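Local coordinates for probable thiosulfate sulfurtransferase (Thermus thermophilus, PDB 2EG4), which probably transfers sulfur from thiosulfate to cyanide, as rhodaneses do, and binds a zinc ion, at residues R130-E142 and Q185-S197. Numbering follows the deposited sequence.
Sequences RHPLLLDVRSPEE and QEVGVYCHSGARS. With ZN (zinc ion), chain C; SO4 (sulfate ion), chain D; SO4 (sulfate ion), chain H.
In a rhodanese-like domain, strands 134-136 and 186-190 pair in parallel, and the second runs on into the loop that cradles a sulfate. Backbone hydrogen bonds from Gly-188 N to Leu-133 O and from Leu-135 N to Gly-188 O continue through Tyr-190 N to Leu-135 O and Val-137 N to Tyr-190 O. The Tyr-190 ring lies with one face over Asp-136 CA, 4.1 Å from the ring centroid; its OH is hydrogen-bonded to Ile-158 N and lies 2.8 Å from Asp-136 OD2. Arg-138 grips Asp-136 side-on: NE reaches OD1 at 2.9 Å and NH2 reaches OD2, both on syn lone pairs, while Arg-138 N closes an Asx turn on OD1. Glu-142 meets Arg-196 end-on, the two planar groups 17° apart, with OE1 3.1 Å from NH1 and OE2 3.0 Å from NH2. Ser-139, the N-cap, donates its N to OE1 and takes a weak bond from Glu-142 N, a capping box; its OG gives OE1 a further bond. Without the carboxylate, as with an alanine here, Arg-196 would probably lose its acidic mate, and Ser-139 N and OG the acceptor they share. Arg-196 NH2 also holds sulfate O2 at 2.7 Å; backbone N atoms of His-192, Ser-193, Ala-195 and Arg-196 bond to this anion, probably from the crystallisation liquor, beside Cys-191 SG. Such an anion-binding loop between strand 186-190 and helix 195-206 is consistent with the rhodanese active-site loop.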
loop_
_atom_site.group_PDB
_atom_site.type_symbol
_atom_site.label_atom_id
_atom_site.label_comp_id
_atom_site.label_asym_id
_atom_site.label_seq_id
_atom_site.Cartn_x
_atom_site.Cartn_y
_atom_site.Cartn_z
ATOM N N ARG A 130 7.288 16.863 -8.260
ATOM C CA ARG A 130 6.524 17.931 -8.894
ATOM C C ARG A 130 5.102 18.046 -8.369
ATOM O O ARG A 130 4.318 18.855 -8.865
ATOM C CB ARG A 130 6.501 17.698 -10.406
ATOM C CG ARG A 130 7.880 17.599 -11.018
ATOM C CD ARG A 130 7.816 17.185 -12.474
ATOM N NE ARG A 130 9.079 17.394 -13.183
ATOM C CZ ARG A 130 10.205 16.720 -12.971
ATOM N NH1 ARG A 130 10.261 15.762 -12.053
ATOM N NH2 ARG A 130 11.286 17.006 -13.689
ATOM N N HIS A 131 4.761 17.247 -7.363
ATOM C CA HIS A 131 3.410 17.269 -6.828
ATOM C C HIS A 131 3.182 18.498 -5.947
ATOM O O HIS A 131 4.005 18.832 -5.105
ATOM C CB HIS A 131 3.142 15.991 -6.030
ATOM C CG HIS A 131 1.691 15.673 -5.874
ATOM N ND1 HIS A 131 0.821 16.474 -5.162
ATOM C CD2 HIS A 131 0.951 14.641 -6.346
ATOM C CE1 HIS A 131 -0.389 15.946 -5.201
ATOM N NE2 HIS A 131 -0.338 14.833 -5.910
ATOM N N PRO A 132 2.050 19.185 -6.142
ATOM C CA PRO A 132 1.734 20.385 -5.357
ATOM C C PRO A 132 1.335 20.136 -3.922
ATOM O O PRO A 132 1.415 21.046 -3.089
ATOM C CB PRO A 132 0.607 21.031 -6.151
ATOM C CG PRO A 132 -0.110 19.848 -6.716
ATOM C CD PRO A 132 1.028 18.943 -7.172
ATOM N N LEU A 133 0.894 18.919 -3.618
ATOM C CA LEU A 133 0.479 18.611 -2.256
ATOM C C LEU A 133 0.846 17.193 -1.854
ATOM O O LEU A 133 0.097 16.245 -2.093
ATOM C CB LEU A 133 -1.023 18.821 -2.095
ATOM C CG LEU A 133 -1.614 18.503 -0.713
ATOM C CD1 LEU A 133 -0.718 19.033 0.405
ATOM C CD2 LEU A 133 -3.007 19.100 -0.636
ATOM N N LEU A 134 2.001 17.090 -1.216
ATOM C CA LEU A 134 2.536 15.826 -0.762
ATOM C C LEU A 134 2.403 15.761 0.729
ATOM O O LEU A 134 2.933 16.619 1.435
ATOM C CB LEU A 134 4.024 15.723 -1.066
ATOM C CG LEU A 134 4.542 14.968 -2.271
ATOM C CD1 LEU A 134 6.053 14.910 -2.167
ATOM C CD2 LEU A 134 3.942 13.559 -2.295
ATOM N N LEU A 135 1.714 14.735 1.207
ATOM C CA LEU A 135 1.576 14.526 2.636
ATOM C C LEU A 135 2.528 13.427 3.087
ATOM O O LEU A 135 2.510 12.309 2.545
ATOM C CB LEU A 135 0.145 14.111 2.994
ATOM C CG LEU A 135 -0.905 15.133 2.572
ATOM C CD1 LEU A 135 -2.272 14.647 3.010
ATOM C CD2 LEU A 135 -0.562 16.484 3.211
ATOM N N ASP A 136 3.368 13.769 4.060
ATOM C CA ASP A 136 4.320 12.843 4.666
ATOM C C ASP A 136 3.529 12.259 5.847
ATOM O O ASP A 136 3.216 12.981 6.812
ATOM C CB ASP A 136 5.511 13.635 5.173
ATOM C CG ASP A 136 6.596 12.773 5.755
ATOM O OD1 ASP A 136 6.302 11.671 6.276
ATOM O OD2 ASP A 136 7.765 13.208 5.684
ATOM N N VAL A 137 3.204 10.971 5.781
ATOM C CA VAL A 137 2.398 10.371 6.835
ATOM C C VAL A 137 3.175 9.742 7.968
ATOM O O VAL A 137 2.615 9.021 8.799
ATOM C CB VAL A 137 1.358 9.367 6.249
ATOM C CG1 VAL A 137 0.503 10.073 5.185
ATOM C CG2 VAL A 137 2.054 8.148 5.643
ATOM N N ARG A 138 4.461 10.047 8.040
ATOM C CA ARG A 138 5.291 9.526 9.120
ATOM C C ARG A 138 5.073 10.347 10.388
ATOM O O ARG A 138 4.259 11.278 10.415
ATOM C CB ARG A 138 6.757 9.593 8.711
ATOM C CG ARG A 138 7.064 8.739 7.473
ATOM C CD ARG A 138 8.518 8.841 7.088
ATOM N NE ARG A 138 8.822 10.228 6.750
ATOM C CZ ARG A 138 10.038 10.761 6.718
ATOM N NH1 ARG A 138 11.112 10.034 6.994
ATOM N NH2 ARG A 138 10.164 12.048 6.445
ATOM N N SER A 139 5.792 10.005 11.446
ATOM C CA SER A 139 5.643 10.736 12.699
ATOM C C SER A 139 6.321 12.091 12.576
ATOM O O SER A 139 7.150 12.296 11.690
ATOM C CB SER A 139 6.304 9.962 13.842
ATOM O OG SER A 139 7.703 9.851 13.631
ATOM N N PRO A 140 5.969 13.040 13.467
ATOM C CA PRO A 140 6.573 14.375 13.448
ATOM C C PRO A 140 8.090 14.292 13.570
ATOM O O PRO A 140 8.815 15.077 12.947
ATOM C CB PRO A 140 5.949 15.051 14.668
ATOM C CG PRO A 140 4.572 14.470 14.680
ATOM C CD PRO A 140 4.835 12.994 14.404
ATOM N N GLU A 141 8.571 13.345 14.377
ATOM C CA GLU A 141 10.016 13.170 14.573
ATOM C C GLU A 141 10.725 12.742 13.286
ATOM O O GLU A 141 11.873 13.122 13.035
ATOM C CB GLU A 141 10.303 12.114 15.653
ATOM C CG GLU A 141 9.944 12.503 17.079
ATOM C CD GLU A 141 8.456 12.739 17.278
ATOM O OE1 GLU A 141 7.640 12.022 16.648
ATOM O OE2 GLU A 141 8.102 13.638 18.082
ATOM N N GLU A 142 10.051 11.912 12.493
ATOM C CA GLU A 142 10.624 11.453 11.232
ATOM C C GLU A 142 10.578 12.628 10.262
ATOM O O GLU A 142 11.533 12.890 9.526
ATOM C CB GLU A 142 9.806 10.271 10.674
ATOM C CG GLU A 142 9.998 8.947 11.441
ATOM C CD GLU A 142 8.905 7.937 11.130
ATOM O OE1 GLU A 142 7.795 8.038 11.710
ATOM O OE2 GLU A 142 9.151 7.049 10.286
ATOM N N GLN A 185 -9.803 16.260 -4.888
ATOM C CA GLN A 185 -8.486 16.872 -4.762
ATOM C C GLN A 185 -7.335 15.886 -4.923
ATOM O O GLN A 185 -7.373 14.787 -4.369
ATOM C CB GLN A 185 -8.348 17.558 -3.399
ATOM C CG GLN A 185 -7.039 18.305 -3.221
ATOM C CD GLN A 185 -7.090 19.308 -2.084
ATOM O OE1 GLN A 185 -8.116 19.458 -1.422
ATOM N NE2 GLN A 185 -5.977 20.006 -1.855
ATOM N N GLU A 186 -6.318 16.300 -5.677
ATOM C CA GLU A 186 -5.128 15.484 -5.911
ATOM C C GLU A 186 -4.215 15.586 -4.699
ATOM O O GLU A 186 -3.766 16.673 -4.334
ATOM C CB GLU A 186 -4.362 15.983 -7.136
ATOM C CG GLU A 186 -5.053 15.743 -8.457
ATOM C CD GLU A 186 -5.054 14.278 -8.860
ATOM O OE1 GLU A 186 -4.067 13.571 -8.543
ATOM O OE2 GLU A 186 -6.033 13.844 -9.499
ATOM N N VAL A 187 -3.921 14.450 -4.088
ATOM C CA VAL A 187 -3.063 14.440 -2.913
ATOM C C VAL A 187 -2.082 13.296 -3.063
ATOM O O VAL A 187 -2.472 12.203 -3.454
ATOM C CB VAL A 187 -3.883 14.196 -1.638
ATOM C CG1 VAL A 187 -2.985 14.321 -0.402
ATOM C CG2 VAL A 187 -5.041 15.187 -1.575
ATOM N N GLY A 188 -0.820 13.567 -2.782
ATOM C CA GLY A 188 0.187 12.525 -2.858
ATOM C C GLY A 188 0.513 12.168 -1.421
ATOM O O GLY A 188 0.402 13.006 -0.522
ATOM N N VAL A 189 0.857 10.908 -1.183
ATOM C CA VAL A 189 1.209 10.492 0.158
ATOM C C VAL A 189 2.474 9.660 0.108
ATOM O O VAL A 189 2.695 8.928 -0.853
ATOM C CB VAL A 189 0.090 9.641 0.823
ATOM C CG1 VAL A 189 -1.092 10.537 1.211
ATOM C CG2 VAL A 189 -0.384 8.564 -0.111
ATOM N N TYR A 190 3.317 9.788 1.126
ATOM C CA TYR A 190 4.545 8.998 1.156
ATOM C C TYR A 190 5.018 8.770 2.583
ATOM O O TYR A 190 4.505 9.370 3.536
ATOM C CB TYR A 190 5.654 9.705 0.352
ATOM C CG TYR A 190 6.337 10.836 1.095
ATOM C CD1 TYR A 190 7.446 10.591 1.897
ATOM C CD2 TYR A 190 5.889 12.149 0.970
ATOM C CE1 TYR A 190 8.111 11.616 2.555
ATOM C CE2 TYR A 190 6.552 13.201 1.633
ATOM C CZ TYR A 190 7.660 12.926 2.417
ATOM O OH TYR A 190 8.354 13.919 3.069
ATOM N N CYS A 191 5.976 7.861 2.733
ATOM C CA CYS A 191 6.577 7.574 4.035
ATOM C C CYS A 191 7.952 6.960 3.802
ATOM O O CYS A 191 8.708 7.515 3.017
ATOM C CB CYS A 191 5.675 6.671 4.873
ATOM S SG CYS A 191 5.135 5.164 4.068
ATOM N N HIS A 192 8.293 5.833 4.450
ATOM C CA HIS A 192 9.611 5.234 4.236
ATOM C C HIS A 192 9.639 4.338 3.005
ATOM O O HIS A 192 10.489 4.495 2.136
ATOM C CB HIS A 192 10.061 4.423 5.449
ATOM C CG HIS A 192 11.395 3.768 5.260
ATOM N ND1 HIS A 192 11.573 2.404 5.371
ATOM C CD2 HIS A 192 12.601 4.279 4.916
ATOM C CE1 HIS A 192 12.830 2.104 5.101
ATOM N NE2 HIS A 192 13.475 3.222 4.821
ATOM N N SER A 193 8.706 3.391 2.917
ATOM C CA SER A 193 8.696 2.537 1.751
ATOM C C SER A 193 7.283 2.311 1.252
ATOM O O SER A 193 6.977 1.270 0.673
ATOM C CB SER A 193 9.400 1.195 2.012
ATOM O OG SER A 193 8.750 0.433 3.030
ATOM N N GLY A 194 6.425 3.298 1.504
ATOM C CA GLY A 194 5.049 3.269 1.012
ATOM C C GLY A 194 4.000 2.446 1.736
ATOM O O GLY A 194 2.916 2.264 1.208
ATOM N N ALA A 195 4.311 1.959 2.935
ATOM C CA ALA A 195 3.374 1.124 3.699
ATOM C C ALA A 195 2.305 1.950 4.422
ATOM O O ALA A 195 1.107 1.781 4.179
ATOM C CB ALA A 195 4.168 0.231 4.710
ATOM N N ARG A 196 2.718 2.839 5.316
ATOM C CA ARG A 196 1.745 3.665 6.001
ATOM C C ARG A 196 1.018 4.568 5.026
ATOM O O ARG A 196 -0.149 4.923 5.241
ATOM C CB ARG A 196 2.414 4.494 7.081
ATOM C CG ARG A 196 2.796 3.706 8.329
ATOM C CD ARG A 196 3.648 4.570 9.256
ATOM N NE ARG A 196 5.021 4.659 8.759
ATOM C CZ ARG A 196 5.993 5.357 9.342
ATOM N NH1 ARG A 196 5.747 6.059 10.447
ATOM N NH2 ARG A 196 7.230 5.307 8.854
ATOM N N SER A 197 1.704 4.964 3.952
ATOM C CA SER A 197 1.055 5.825 2.979
ATOM C C SER A 197 0.030 5.051 2.189
ATOM O O SER A 197 -0.919 5.631 1.677
ATOM C CB SER A 197 2.097 6.527 2.078
ATOM O OG SER A 197 3.069 5.620 1.583
HETATM ZN ZN ZN C . 15.506 3.214 4.301
HETATM S S SO4 D . 6.669 2.823 6.162
HETATM O O1 SO4 D . 7.548 1.952 7.009
HETATM O O2 SO4 D . 7.087 4.253 6.339
HETATM O O3 SO4 D . 6.804 2.427 4.721
HETATM O O4 SO4 D . 5.240 2.664 6.592
HETATM S S SO4 H . 13.631 15.221 -11.212
HETATM O O1 SO4 H . 14.804 14.299 -11.367
HETATM O O2 SO4 H . 13.998 16.356 -10.303
HETATM O O3 SO4 H . 13.242 15.766 -12.555
HETATM O O4 SO4 H . 12.476 14.466 -10.621
HETATM O O HOH W 1 -2.485 12.844 -6.425
HETATM O O HOH W 2 3.311 7.402 10.974
#